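Local coordinates for sugar ABC transporter, sugar-binding protein (Streptococcus pneumoniae, PDB 2HEU), which probably binds a sugar outside the cell and hands it to the membrane components of an ABC importer, and is captured here without its ligand, at residues L199-P204 against Q363-S368; I77-I82 against E111-N116; E139-K144 against V160-T165; D150-L155 against G274-P279. All coordinates share one frame; numbering follows the deposited sequence.

Contact 1 (L199-P204 against Q363-S368); sequences LRYSQP and QQYWTS
Two loops of the solute-binding fold meet where Arg-200 and Tyr-201, just past helix 192-199, lie against Tyr-365 and Trp-366 of the loop that leads from strand 358-360 to helix 370-382. The guanidinium edge of Arg-200 does the polar work: NE donates to Tyr-365 O at 2.9 Å. NE lies nearly in line with the Tyr-365 C=O bond (168°). The oxygen is nevertheless tilted 20° from the guanidinium plane, and the N-H...O angle of 132° makes the bond distinctly bent. A water in the plane of the group accepts from Arg-200 NH2 at 2.8 Å and donates to Tyr-365 O at a longer 3.3 Å, so the same carbonyl is reached both directly and through water. The chain of Arg-200 leaves with CG anti to the backbone N and bends at chi2, which carries CD past the indole, 4.1 Å from Trp-366 CD1. Beside it, Tyr-201 lays its ring over Arg-200: Arg-200 CG lies over the centre of the Tyr-201 ring, and Tyr-201 CE1 stands above the guanidinium. Tyr-201 OH then comes 3.3 Å from Tyr-365 CB. The indole NE1 is turned to Asn-196 of helix 192-199, while Phe-395 and Phe-396 of helix 385-396 meet Trp-366 edge-to-face and Gln-182 of helix 178-189 touches it too.

Contact 2 (I77-I82 against E111-N116); sequences IYPQSI and EKYAVN
Pro-79 sets its CB-CG edge on one face of the Tyr-113 ring, the two groups crossing at a slant. Pro-79 CG lies 3.7 Å from the centroid of the Tyr-113 ring and only 9° off the normal, a well-centred CH-pi contact. CB of the same proline sits nearer the root of the aromatic ring, 3.6 Å from Tyr-113 CD1 and about as far from Tyr-113 CG, so CB covers the ring near its attachment point and CG its middle. Tyr-113 presents that face because its own CG stands anti to the carbonyl carbon (chi1 -50°), with the ring turned nearly perpendicular to the side-chain stem (chi2 -86°). On the opposite face Lys-112 CB lies 4.3 Å above the plane, toward the rim, and the ring is thus held between its sequence neighbour and the proline. Backbone also takes part: Pro-79 O comes within 3.5 Å of Tyr-113 CD1, and Gln-80 N approaches the ring obliquely.

Pro-79 owes its position to a type I beta turn, Tyr-78 to Ser-81, which joins strand 74-76 of the mixed five-stranded sheet to helix 82-89. Tyr-78 O closes it, accepting from Ser-81 N and, at 2.7 Å, from Ser-81 OG; that hydroxyl also serves as the N-cap of the helix, bonded to Leu-84 N. Across the contact, the phenol oxygen of Tyr-113 is hydrogen-bonded to Tyr-109 OH and to the backbone N of Gly-292, while Val-360 of strand 358-360 touches its side chain.

Contact 3 (E139-K144 against V160-T165); sequences EELGLK and VAKGQT
Lys-162 reaches across to the end of helix 135-141 and donates from NZ to Leu-141 O at 2.9 Å. The ammonium meets the carbonyl on a lone pair, in the carbonyl plane, with a C=O...NZ angle of 140°. On the way its methylenes run antiparallel to Leu-141: Lys-162 CD packs 3.6 Å from Leu-141 CD2, and Lys-162 CE lies 3.9 Å from Leu-143 CD2. An otherwise extended chain bends only at its last torsion (chi4 -99°), which turns NZ out of line with the methylenes and onto the oxygen. Both methyls of Leu-141 also lie near the amide end of Gln-164, CD1 the nearer, and the two side chains cross.

Behind these side chains stand two helix ends. Gly-142, with positive phi, closes helix 135-141 in a Schellman motif, and Gly-163 does the same for helix 149-161, where Gly-163 N bonds to Val-160 O and Gln-164 N to Ile-159 O. Lys-162 and Gln-164 stand on either side of Gly-163 in sequence, and both start out toward 139-144. Leu-143 packs in turn on Phe-138 and Ile-159, and Leu-252 touches both Leu-141 and Gln-164. The C-terminal end of a helix carries a partial negative charge, so a lysine ammonium on one of its last carbonyls probably gains some electrostatic stabilisation, while its aliphatic stem shields leucine at this surface.

Contact 4 (D150-L155 against G274-P279); sequences DEFEQL and GTFMIP
Helix 149-161 lies against strand 273-276 and the residues after it, the backbones coming nearest at Phe-152 and Pro-279, whose CA atoms are 7.6 Å apart. Phe-152 bridges the two from the helix side. Its ring receives Phe-276 in a T-shaped stack, the edge of Phe-276 directed at the face of Phe-152, with centroids 5.6 Å apart and planes at 79°. The approach is off-centre: Phe-276 CZ lies 4.0 Å from Phe-152 CE1, and Phe-276 CE1 is 4.1 Å from Phe-152 CZ, toward the rim of the receiving ring. Phe-276 holds CG between its backbone N and carbonyl carbon (chi1 63°), a crowded position that directs the ring at the helix. In Phe-152, CG anti to the backbone N (chi1 -165°) sends the ring off the helix toward Phe-276 and Pro-279.

This is helix-on-sheet packing in one lobe of the solute-binding fold. Strand 273-276 is an outer strand of a three-stranded antiparallel sheet, bonded to central strand 129-134 through Phe-276 with Ile-131 and Gly-274 with Tyr-133. Ile-131 touches both phenylalanines, and Met-253 of the third strand lies on Phe-276. Pro-279 also meets Phe-152, their side chains crossing at about a right angle, with Pro-279 CD 3.9 Å from Phe-152 CD2 and Pro-279 CG 4.2 Å from Phe-152 CB. Tyr-180 of helix 178-189 also touches Phe-152.

How the contacts relate
From the N terminus, contact 2 comes first, closing a loop of 28 residues around helix 82-89 beside the mixed sheet. Contact 3 follows, a short connection between the ends of helices 135-141 and 149-161. Contact 4 starts inside that loop and joins helix 149-161 to the edge strand of the three-stranded sheet, so contacts 3 and 4 cross; they touch where Leu-143 CB meets Leu-155 CD1. Contact 1 opens within contact 4 and ends beyond it, crossing it in turn, and joins the loop after helix 192-199 to the loop after strand 358-360. Its segment 363-368 also packs on contact 2, through Gln-364 and Trp-366 against Ile-82. Contacts 2 and 3 lie on opposite sides of the chain's centre.

Contact 1 (L199-P204 against Q363-S368)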
loop_
_atom_site.group_PDB
_atom_site.type_symbol
_atom_site.label_atom_id
_atom_site.label_comp_id
_atom_site.label_asym_id
_atom_site.label_seq_id
_atom_site.Cartn_x
_atom_site.Cartn_y
_atom_site.Cartn_z
ATOM N N LEU A 199 11.376 16.621 0.208
ATOM C CA LEU A 199 11.421 16.298 -1.220
ATOM C C LEU A 199 10.552 17.182 -2.055
ATOM O O LEU A 199 10.971 17.780 -3.044
ATOM C CB LEU A 199 10.969 14.862 -1.413
ATOM C CG LEU A 199 11.871 13.787 -0.833
ATOM C CD1 LEU A 199 11.209 12.399 -0.976
ATOM C CD2 LEU A 199 13.244 13.766 -1.596
ATOM N N ARG A 200 9.271 17.272 -1.689
ATOM C CA ARG A 200 8.179 17.746 -2.519
ATOM C C ARG A 200 7.847 19.234 -2.273
ATOM O O ARG A 200 7.524 19.951 -3.205
ATOM C CB ARG A 200 6.929 16.886 -2.267
ATOM C CG ARG A 200 5.552 17.456 -2.764
ATOM C CD ARG A 200 5.497 17.520 -4.254
ATOM N NE ARG A 200 4.226 18.163 -4.656
ATOM C CZ ARG A 200 4.032 19.439 -4.727
ATOM N NH1 ARG A 200 5.003 20.301 -4.530
ATOM N NH2 ARG A 200 2.882 19.885 -5.156
ATOM N N TYR A 201 7.928 19.648 -0.979
ATOM C CA TYR A 201 7.505 20.979 -0.614
ATOM C C TYR A 201 8.655 21.933 -0.366
ATOM O O TYR A 201 8.434 23.093 -0.006
ATOM C CB TYR A 201 6.535 20.970 0.499
ATOM C CG TYR A 201 5.248 20.246 0.141
ATOM C CD1 TYR A 201 4.412 20.767 -0.850
ATOM C CD2 TYR A 201 4.844 19.090 0.790
ATOM C CE1 TYR A 201 3.185 20.168 -1.142
ATOM C CE2 TYR A 201 3.631 18.453 0.530
ATOM C CZ TYR A 201 2.781 19.056 -0.453
ATOM O OH TYR A 201 1.586 18.438 -0.705
ATOM N N SER A 202 9.876 21.444 -0.507
ATOM C CA SER A 202 11.086 22.267 -0.470
ATOM C C SER A 202 11.152 23.138 -1.725
ATOM O O SER A 202 10.366 22.983 -2.669
ATOM C CB SER A 202 12.274 21.366 -0.288
ATOM O OG SER A 202 12.263 20.390 -1.342
ATOM N N GLN A 203 12.163 24.026 -1.821
ATOM C CA GLN A 203 12.338 24.837 -2.966
ATOM C C GLN A 203 12.804 24.040 -4.157
ATOM O O GLN A 203 13.407 22.983 -4.010
ATOM C CB GLN A 203 13.356 25.962 -2.672
ATOM C CG GLN A 203 12.826 26.986 -1.690
ATOM C CD GLN A 203 11.862 27.818 -2.395
ATOM O OE1 GLN A 203 12.198 28.700 -3.196
ATOM N NE2 GLN A 203 10.695 27.484 -2.231
ATOM N N PRO A 204 12.613 24.540 -5.363
ATOM C CA PRO A 204 13.265 23.943 -6.556
ATOM C C PRO A 204 14.758 23.809 -6.273
ATOM O O PRO A 204 15.402 24.733 -5.765
ATOM C CB PRO A 204 12.919 24.892 -7.672
ATOM C CG PRO A 204 11.625 25.544 -7.243
ATOM C CD PRO A 204 11.841 25.738 -5.767
ATOM N N GLN A 363 3.337 9.527 -2.613
ATOM C CA GLN A 363 2.783 10.007 -3.919
ATOM C C GLN A 363 1.327 10.464 -3.756
ATOM O O GLN A 363 0.795 11.000 -4.731
ATOM C CB GLN A 363 2.958 9.000 -5.042
ATOM C CG GLN A 363 2.110 7.760 -4.958
ATOM C CD GLN A 363 2.724 6.611 -4.240
ATOM O OE1 GLN A 363 3.684 6.809 -3.485
ATOM N NE2 GLN A 363 2.200 5.406 -4.344
ATOM N N GLN A 364 0.720 10.326 -2.596
ATOM C CA GLN A 364 -0.517 11.071 -2.290
ATOM C C GLN A 364 -0.402 12.512 -2.740
ATOM O O GLN A 364 -1.381 13.101 -3.125
ATOM C CB GLN A 364 -0.795 10.925 -0.785
ATOM C CG GLN A 364 -2.095 11.612 -0.327
ATOM C CD GLN A 364 -2.401 11.425 1.117
ATOM O OE1 GLN A 364 -3.647 11.297 1.460
ATOM N NE2 GLN A 364 -1.451 11.263 1.958
ATOM N N TYR A 365 0.812 13.073 -2.565
ATOM C CA TYR A 365 1.063 14.516 -2.798
ATOM C C TYR A 365 2.062 14.776 -3.942
ATOM O O TYR A 365 2.683 15.813 -3.983
ATOM C CB TYR A 365 1.459 15.225 -1.528
ATOM C CG TYR A 365 0.361 15.190 -0.513
ATOM C CD1 TYR A 365 -0.825 15.846 -0.758
ATOM C CD2 TYR A 365 0.491 14.478 0.660
ATOM C CE1 TYR A 365 -1.811 15.806 0.146
ATOM C CE2 TYR A 365 -0.535 14.435 1.577
ATOM C CZ TYR A 365 -1.665 15.100 1.326
ATOM O OH TYR A 365 -2.701 15.042 2.252
ATOM N N TRP A 366 2.178 13.791 -4.845
ATOM C CA TRP A 366 2.986 13.935 -6.031
ATOM C C TRP A 366 2.149 13.889 -7.290
ATOM O O TRP A 366 1.017 13.351 -7.260
ATOM C CB TRP A 366 4.008 12.811 -6.165
ATOM C CG TRP A 366 5.000 12.618 -5.015
ATOM C CD1 TRP A 366 5.144 13.399 -3.931
ATOM C CD2 TRP A 366 5.900 11.512 -4.874
ATOM N NE1 TRP A 366 6.123 12.875 -3.118
ATOM C CE2 TRP A 366 6.585 11.718 -3.646
ATOM C CE3 TRP A 366 6.187 10.377 -5.669
ATOM C CZ2 TRP A 366 7.562 10.822 -3.227
ATOM C CZ3 TRP A 366 7.130 9.477 -5.219
ATOM C CH2 TRP A 366 7.797 9.721 -3.987
ATOM N N THR A 367 2.606 14.453 -8.372
ATOM C CA THR A 367 1.869 14.412 -9.625
ATOM C C THR A 367 2.051 13.139 -10.451
ATOM O O THR A 367 1.261 12.914 -11.344
ATOM C CB THR A 367 2.161 15.695 -10.434
ATOM O OG1 THR A 367 3.509 15.735 -10.704
ATOM C CG2 THR A 367 1.729 16.943 -9.693
ATOM N N SER A 368 3.069 12.358 -10.146
ATOM C CA SER A 368 3.327 11.069 -10.751
ATOM C C SER A 368 4.289 10.338 -9.846
ATOM O O SER A 368 4.679 10.885 -8.800
ATOM C CB SER A 368 3.919 11.269 -12.145
ATOM O OG SER A 368 5.283 11.693 -12.084
HETATM O O HOH W 1 1.254 17.866 -6.123
#

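Contact 2 (I77-I82 against E111-N116)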
loop_
_atom_site.group_PDB
_atom_site.type_symbol
_atom_site.label_atom_id
_atom_site.label_comp_id
_atom_site.label_asym_id
_atom_site.label_seq_id
_atom_site.Cartn_x
_atom_site.Cartn_y
_atom_site.Cartn_z
ATOM N N ILE A 77 -12.409 3.193 -4.794
ATOM C CA ILE A 77 -11.454 4.188 -5.298
ATOM C C ILE A 77 -10.358 4.270 -4.273
ATOM O O ILE A 77 -10.626 4.286 -3.060
ATOM C CB ILE A 77 -12.173 5.539 -5.569
ATOM C CG1 ILE A 77 -11.152 6.529 -6.140
ATOM C CG2 ILE A 77 -12.884 6.084 -4.361
ATOM C CD1 ILE A 77 -11.833 7.877 -6.598
ATOM N N TYR A 78 -9.118 4.325 -4.725
ATOM C CA TYR A 78 -7.998 4.310 -3.807
ATOM C C TYR A 78 -7.842 5.718 -3.255
ATOM O O TYR A 78 -7.724 6.708 -3.986
ATOM C CB TYR A 78 -6.746 3.818 -4.549
ATOM C CG TYR A 78 -6.911 2.476 -5.127
ATOM C CD1 TYR A 78 -7.186 1.373 -4.303
ATOM C CD2 TYR A 78 -6.865 2.224 -6.471
ATOM C CE1 TYR A 78 -7.411 0.130 -4.794
ATOM C CE2 TYR A 78 -7.027 0.941 -7.019
ATOM C CZ TYR A 78 -7.355 -0.109 -6.195
ATOM O OH TYR A 78 -7.533 -1.342 -6.681
ATOM N N PRO A 79 -7.871 5.854 -1.919
ATOM C CA PRO A 79 -8.086 7.174 -1.334
ATOM C C PRO A 79 -6.884 8.079 -1.400
ATOM O O PRO A 79 -7.057 9.312 -1.204
ATOM C CB PRO A 79 -8.578 6.883 0.078
ATOM C CG PRO A 79 -7.951 5.566 0.409
ATOM C CD PRO A 79 -7.988 4.754 -0.913
ATOM N N GLN A 80 -5.693 7.556 -1.657
ATOM C CA GLN A 80 -4.506 8.396 -1.902
ATOM C C GLN A 80 -4.518 9.014 -3.243
ATOM O O GLN A 80 -3.658 9.874 -3.519
ATOM C CB GLN A 80 -3.223 7.613 -1.703
ATOM C CG GLN A 80 -2.870 6.715 -2.829
ATOM C CD GLN A 80 -3.457 5.340 -2.647
ATOM O OE1 GLN A 80 -4.576 5.108 -2.019
ATOM N NE2 GLN A 80 -2.699 4.326 -2.966
ATOM N N SER A 81 -5.389 8.575 -4.154
ATOM C CA SER A 81 -5.318 9.001 -5.539
ATOM C C SER A 81 -5.667 10.446 -5.718
ATOM O O SER A 81 -6.476 11.032 -4.986
ATOM C CB SER A 81 -6.203 8.154 -6.416
ATOM O OG SER A 81 -7.591 8.316 -6.155
ATOM N N ILE A 82 -5.101 11.045 -6.762
ATOM C CA ILE A 82 -5.433 12.433 -7.107
ATOM C C ILE A 82 -6.902 12.489 -7.503
ATOM O O ILE A 82 -7.563 13.494 -7.245
ATOM C CB ILE A 82 -4.502 12.928 -8.260
ATOM C CG1 ILE A 82 -3.010 12.822 -7.821
ATOM C CG2 ILE A 82 -4.853 14.367 -8.634
ATOM C CD1 ILE A 82 -2.684 13.373 -6.394
ATOM N N GLU A 111 -9.200 9.894 8.390
ATOM C CA GLU A 111 -8.881 11.281 8.365
ATOM C C GLU A 111 -7.583 11.572 7.577
ATOM O O GLU A 111 -7.376 12.713 7.096
ATOM C CB GLU A 111 -8.747 11.827 9.772
ATOM C CG GLU A 111 -9.994 11.816 10.607
ATOM C CD GLU A 111 -10.367 10.565 11.342
ATOM O OE1 GLU A 111 -9.798 9.480 11.122
ATOM O OE2 GLU A 111 -11.239 10.678 12.263
ATOM N N LYS A 112 -6.736 10.570 7.393
ATOM C CA LYS A 112 -5.525 10.731 6.602
ATOM C C LYS A 112 -5.759 10.978 5.166
ATOM O O LYS A 112 -4.818 11.310 4.424
ATOM C CB LYS A 112 -4.601 9.564 6.809
ATOM C CG LYS A 112 -4.134 9.544 8.247
ATOM C CD LYS A 112 -3.088 8.575 8.529
ATOM C CE LYS A 112 -2.759 8.606 10.056
ATOM N NZ LYS A 112 -1.767 7.696 10.441
ATOM N N TYR A 113 -7.021 10.779 4.717
ATOM C CA TYR A 113 -7.437 11.011 3.348
ATOM C C TYR A 113 -8.485 12.101 3.271
ATOM O O TYR A 113 -9.103 12.281 2.215
ATOM C CB TYR A 113 -7.907 9.716 2.690
ATOM C CG TYR A 113 -6.963 8.600 2.850
ATOM C CD1 TYR A 113 -5.910 8.405 1.985
ATOM C CD2 TYR A 113 -7.109 7.694 3.867
ATOM C CE1 TYR A 113 -5.077 7.251 2.132
ATOM C CE2 TYR A 113 -6.299 6.570 4.047
ATOM C CZ TYR A 113 -5.273 6.364 3.140
ATOM O OH TYR A 113 -4.466 5.270 3.143
ATOM N N ALA A 114 -8.700 12.832 4.355
ATOM C CA ALA A 114 -9.718 13.901 4.357
ATOM C C ALA A 114 -9.377 14.931 3.293
ATOM O O ALA A 114 -8.221 15.185 3.031
ATOM C CB ALA A 114 -9.847 14.574 5.771
ATOM N N VAL A 115 -10.407 15.540 2.758
ATOM C CA VAL A 115 -10.352 16.609 1.779
ATOM C C VAL A 115 -11.153 17.768 2.323
ATOM O O VAL A 115 -12.317 17.600 2.676
ATOM C CB VAL A 115 -10.889 16.177 0.416
ATOM C CG1 VAL A 115 -10.889 17.297 -0.673
ATOM C CG2 VAL A 115 -10.110 15.007 -0.064
ATOM N N ASN A 116 -10.492 18.918 2.498
ATOM C CA ASN A 116 -11.131 20.054 3.225
ATOM C C ASN A 116 -11.719 19.583 4.568
ATOM O O ASN A 116 -12.831 19.997 4.948
ATOM C CB ASN A 116 -12.215 20.731 2.385
ATOM C CG ASN A 116 -11.715 21.214 1.033
ATOM O OD1 ASN A 116 -12.408 21.060 -0.005
ATOM N ND2 ASN A 116 -10.550 21.858 1.030
#

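Contact 3 (E139-K144 against V160-T165)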
loop_
_atom_site.group_PDB
_atom_site.type_symbol
_atom_site.label_atom_id
_atom_site.label_comp_id
_atom_site.label_asym_id
_atom_site.label_seq_id
_atom_site.Cartn_x
_atom_site.Cartn_y
_atom_site.Cartn_z
ATOM N N GLU A 139 16.970 -18.676 11.429
ATOM C CA GLU A 139 17.200 -19.522 12.646
ATOM C C GLU A 139 18.425 -20.373 12.441
ATOM O O GLU A 139 19.293 -20.482 13.349
ATOM C CB GLU A 139 15.936 -20.308 12.944
ATOM C CG GLU A 139 15.999 -20.967 14.284
ATOM C CD GLU A 139 14.832 -21.860 14.546
ATOM O OE1 GLU A 139 14.265 -22.404 13.563
ATOM O OE2 GLU A 139 14.527 -22.075 15.751
ATOM N N GLU A 140 18.626 -20.965 11.275
ATOM C CA GLU A 140 19.777 -21.925 11.025
ATOM C C GLU A 140 21.080 -21.173 11.046
ATOM O O GLU A 140 22.164 -21.770 11.322
ATOM C CB GLU A 140 19.649 -22.612 9.638
ATOM C CG GLU A 140 20.914 -23.521 9.158
ATOM C CD GLU A 140 20.883 -23.876 7.683
ATOM O OE1 GLU A 140 19.985 -23.416 6.983
ATOM O OE2 GLU A 140 21.746 -24.626 7.210
ATOM N N LEU A 141 20.983 -19.892 10.705
ATOM C CA LEU A 141 22.219 -19.058 10.629
ATOM C C LEU A 141 22.438 -18.201 11.840
ATOM O O LEU A 141 23.427 -17.505 11.942
ATOM C CB LEU A 141 22.232 -18.226 9.345
ATOM C CG LEU A 141 22.254 -18.999 8.042
ATOM C CD1 LEU A 141 21.965 -17.981 6.973
ATOM C CD2 LEU A 141 23.589 -19.660 7.897
ATOM N N GLY A 142 21.555 -18.294 12.799
ATOM C CA GLY A 142 21.664 -17.510 13.991
ATOM C C GLY A 142 21.462 -16.025 13.817
ATOM O O GLY A 142 22.050 -15.230 14.549
ATOM N N LEU A 143 20.665 -15.627 12.823
ATOM C CA LEU A 143 20.416 -14.255 12.492
ATOM C C LEU A 143 19.139 -13.739 13.063
ATOM O O LEU A 143 18.216 -14.533 13.255
ATOM C CB LEU A 143 20.328 -14.090 10.990
ATOM C CG LEU A 143 21.547 -14.568 10.281
ATOM C CD1 LEU A 143 21.283 -14.604 8.746
ATOM C CD2 LEU A 143 22.810 -13.783 10.573
ATOM N N LYS A 144 19.056 -12.412 13.212
ATOM C CA LYS A 144 17.936 -11.799 13.811
ATOM C C LYS A 144 17.463 -10.677 12.893
ATOM O O LYS A 144 18.233 -10.028 12.159
ATOM C CB LYS A 144 18.332 -11.172 15.163
ATOM C CG LYS A 144 18.916 -12.066 16.140
ATOM C CD LYS A 144 17.991 -13.163 16.547
ATOM C CE LYS A 144 18.571 -13.915 17.787
ATOM N NZ LYS A 144 19.824 -14.640 17.373
ATOM N N VAL A 160 26.095 -12.562 3.442
ATOM C CA VAL A 160 27.087 -12.754 2.418
ATOM C C VAL A 160 28.237 -13.565 2.928
ATOM O O VAL A 160 28.696 -14.465 2.246
ATOM C CB VAL A 160 27.606 -11.404 1.843
ATOM C CG1 VAL A 160 28.684 -11.624 0.813
ATOM C CG2 VAL A 160 26.434 -10.616 1.157
ATOM N N ALA A 161 28.723 -13.260 4.148
ATOM C CA ALA A 161 29.876 -14.000 4.642
ATOM C C ALA A 161 29.549 -15.489 4.837
ATOM O O ALA A 161 30.499 -16.281 4.787
ATOM C CB ALA A 161 30.353 -13.289 5.936
ATOM N N LYS A 162 28.305 -15.816 5.128
ATOM C CA LYS A 162 27.853 -17.186 5.234
ATOM C C LYS A 162 27.555 -17.871 3.901
ATOM O O LYS A 162 27.231 -19.062 3.863
ATOM C CB LYS A 162 26.596 -17.228 6.124
ATOM C CG LYS A 162 26.896 -16.787 7.552
ATOM C CD LYS A 162 25.660 -16.703 8.393
ATOM C CE LYS A 162 25.884 -16.060 9.767
ATOM N NZ LYS A 162 26.000 -17.177 10.718
ATOM N N GLY A 163 27.840 -17.235 2.789
ATOM C CA GLY A 163 27.713 -17.800 1.507
ATOM C C GLY A 163 26.288 -17.919 1.004
ATOM O O GLY A 163 26.003 -18.805 0.192
ATOM N N GLN A 164 25.395 -17.039 1.420
ATOM C CA GLN A 164 24.094 -17.051 0.849
ATOM C C GLN A 164 23.775 -15.632 0.421
ATOM O O GLN A 164 24.529 -14.695 0.658
ATOM C CB GLN A 164 23.111 -17.626 1.828
ATOM C CG GLN A 164 23.363 -19.056 2.131
ATOM C CD GLN A 164 22.186 -19.726 2.913
ATOM O OE1 GLN A 164 21.021 -19.726 2.430
ATOM N NE2 GLN A 164 22.488 -20.295 4.058
ATOM N N THR A 165 22.657 -15.520 -0.282
ATOM C CA THR A 165 22.292 -14.285 -0.970
ATOM C C THR A 165 21.261 -13.544 -0.158
ATOM O O THR A 165 20.156 -14.028 0.024
ATOM C CB THR A 165 21.748 -14.564 -2.357
ATOM O OG1 THR A 165 22.691 -15.305 -3.116
ATOM C CG2 THR A 165 21.417 -13.248 -3.076
#

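Contact 4 (D150-L155 against G274-P279)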
loop_
_atom_site.group_PDB
_atom_site.type_symbol
_atom_site.label_atom_id
_atom_site.label_comp_id
_atom_site.label_asym_id
_atom_site.label_seq_id
_atom_site.Cartn_x
_atom_site.Cartn_y
_atom_site.Cartn_z
ATOM N N ASP A 150 21.987 0.376 11.089
ATOM C CA ASP A 150 23.310 -0.249 11.194
ATOM C C ASP A 150 23.148 -1.750 11.353
ATOM O O ASP A 150 23.985 -2.505 10.814
ATOM C CB ASP A 150 24.034 0.379 12.399
ATOM C CG ASP A 150 24.595 1.744 12.126
ATOM O OD1 ASP A 150 24.420 2.313 11.076
ATOM O OD2 ASP A 150 25.220 2.235 13.101
ATOM N N GLU A 151 22.169 -2.214 12.089
ATOM C CA GLU A 151 21.973 -3.669 12.194
ATOM C C GLU A 151 21.571 -4.245 10.861
ATOM O O GLU A 151 21.927 -5.391 10.535
ATOM C CB GLU A 151 20.930 -4.046 13.195
ATOM C CG GLU A 151 21.324 -3.854 14.652
ATOM C CD GLU A 151 20.374 -4.415 15.620
ATOM O OE1 GLU A 151 19.295 -4.819 15.311
ATOM O OE2 GLU A 151 20.706 -4.523 16.850
ATOM N N PHE A 152 20.857 -3.521 10.022
ATOM C CA PHE A 152 20.440 -4.055 8.690
ATOM C C PHE A 152 21.675 -4.218 7.786
ATOM O O PHE A 152 21.833 -5.233 7.135
ATOM C CB PHE A 152 19.380 -3.113 8.149
ATOM C CG PHE A 152 18.558 -3.686 6.968
ATOM C CD1 PHE A 152 18.633 -4.966 6.496
ATOM C CD2 PHE A 152 17.665 -2.791 6.382
ATOM C CE1 PHE A 152 17.793 -5.376 5.455
ATOM C CE2 PHE A 152 16.844 -3.208 5.352
ATOM C CZ PHE A 152 16.910 -4.510 4.895
ATOM N N GLU A 153 22.560 -3.207 7.801
ATOM C CA GLU A 153 23.797 -3.298 7.068
ATOM C C GLU A 153 24.558 -4.563 7.534
ATOM O O GLU A 153 25.041 -5.345 6.709
ATOM C CB GLU A 153 24.709 -2.063 7.382
ATOM C CG GLU A 153 24.239 -0.799 6.850
ATOM C CD GLU A 153 25.021 0.417 7.350
ATOM O OE1 GLU A 153 25.761 0.271 8.365
ATOM O OE2 GLU A 153 24.891 1.498 6.747
ATOM N N GLN A 154 24.653 -4.764 8.853
ATOM C CA GLN A 154 25.447 -5.887 9.347
ATOM C C GLN A 154 24.824 -7.207 8.988
ATOM O O GLN A 154 25.521 -8.169 8.708
ATOM C CB GLN A 154 25.676 -5.763 10.851
ATOM C CG GLN A 154 26.682 -6.760 11.359
ATOM C CD GLN A 154 28.062 -6.514 10.735
ATOM O OE1 GLN A 154 28.627 -7.451 10.056
ATOM N NE2 GLN A 154 28.585 -5.313 10.840
ATOM N N LEU A 155 23.495 -7.317 9.010
ATOM C CA LEU A 155 22.780 -8.522 8.641
ATOM C C LEU A 155 23.118 -8.920 7.224
ATOM O O LEU A 155 23.390 -10.076 6.938
ATOM C CB LEU A 155 21.271 -8.253 8.828
ATOM C CG LEU A 155 20.362 -9.412 8.309
ATOM C CD1 LEU A 155 20.620 -10.704 9.044
ATOM C CD2 LEU A 155 18.961 -8.938 8.375
ATOM N N GLY A 274 8.447 -14.772 7.196
ATOM C CA GLY A 274 8.193 -13.656 8.051
ATOM C C GLY A 274 8.345 -12.363 7.297
ATOM O O GLY A 274 8.787 -12.321 6.128
ATOM N N THR A 275 7.988 -11.269 7.970
ATOM C CA THR A 275 8.256 -9.919 7.440
ATOM C C THR A 275 8.817 -9.051 8.582
ATOM O O THR A 275 8.524 -9.293 9.782
ATOM C CB THR A 275 6.980 -9.288 6.847
ATOM O OG1 THR A 275 5.907 -9.373 7.798
ATOM C CG2 THR A 275 6.589 -9.915 5.529
ATOM N N PHE A 276 9.564 -8.054 8.212
ATOM C CA PHE A 276 9.969 -7.057 9.170
ATOM C C PHE A 276 9.832 -5.682 8.541
ATOM O O PHE A 276 9.874 -5.469 7.326
ATOM C CB PHE A 276 11.350 -7.304 9.787
ATOM C CG PHE A 276 12.532 -7.281 8.848
ATOM C CD1 PHE A 276 13.181 -6.083 8.520
ATOM C CD2 PHE A 276 13.106 -8.470 8.348
ATOM C CE1 PHE A 276 14.350 -6.089 7.753
ATOM C CE2 PHE A 276 14.240 -8.481 7.593
ATOM C CZ PHE A 276 14.860 -7.266 7.315
ATOM N N MET A 277 9.667 -4.696 9.397
ATOM C CA MET A 277 9.622 -3.289 8.982
ATOM C C MET A 277 11.062 -2.812 8.741
ATOM O O MET A 277 11.984 -3.129 9.496
ATOM C CB MET A 277 8.986 -2.434 10.086
ATOM C CG MET A 277 7.515 -2.805 10.279
ATOM S SD MET A 277 6.806 -2.148 11.784
ATOM C CE MET A 277 6.670 -0.581 11.157
ATOM N N ILE A 278 11.190 -1.978 7.737
ATOM C CA ILE A 278 12.498 -1.325 7.530
ATOM C C ILE A 278 12.761 -0.451 8.749
ATOM O O ILE A 278 11.980 0.361 9.191
ATOM C CB ILE A 278 12.441 -0.487 6.256
ATOM C CG1 ILE A 278 12.322 -1.438 5.030
ATOM C CG2 ILE A 278 13.680 0.413 6.126
ATOM C CD1 ILE A 278 12.190 -0.736 3.689
ATOM N N PRO A 279 13.953 -0.655 9.346
ATOM C CA PRO A 279 14.313 0.062 10.579
ATOM C C PRO A 279 14.577 1.486 10.326
ATOM O O PRO A 279 14.917 1.931 9.226
ATOM C CB PRO A 279 15.475 -0.731 11.173
ATOM C CG PRO A 279 16.123 -1.198 9.918
ATOM C CD PRO A 279 15.019 -1.654 9.045
#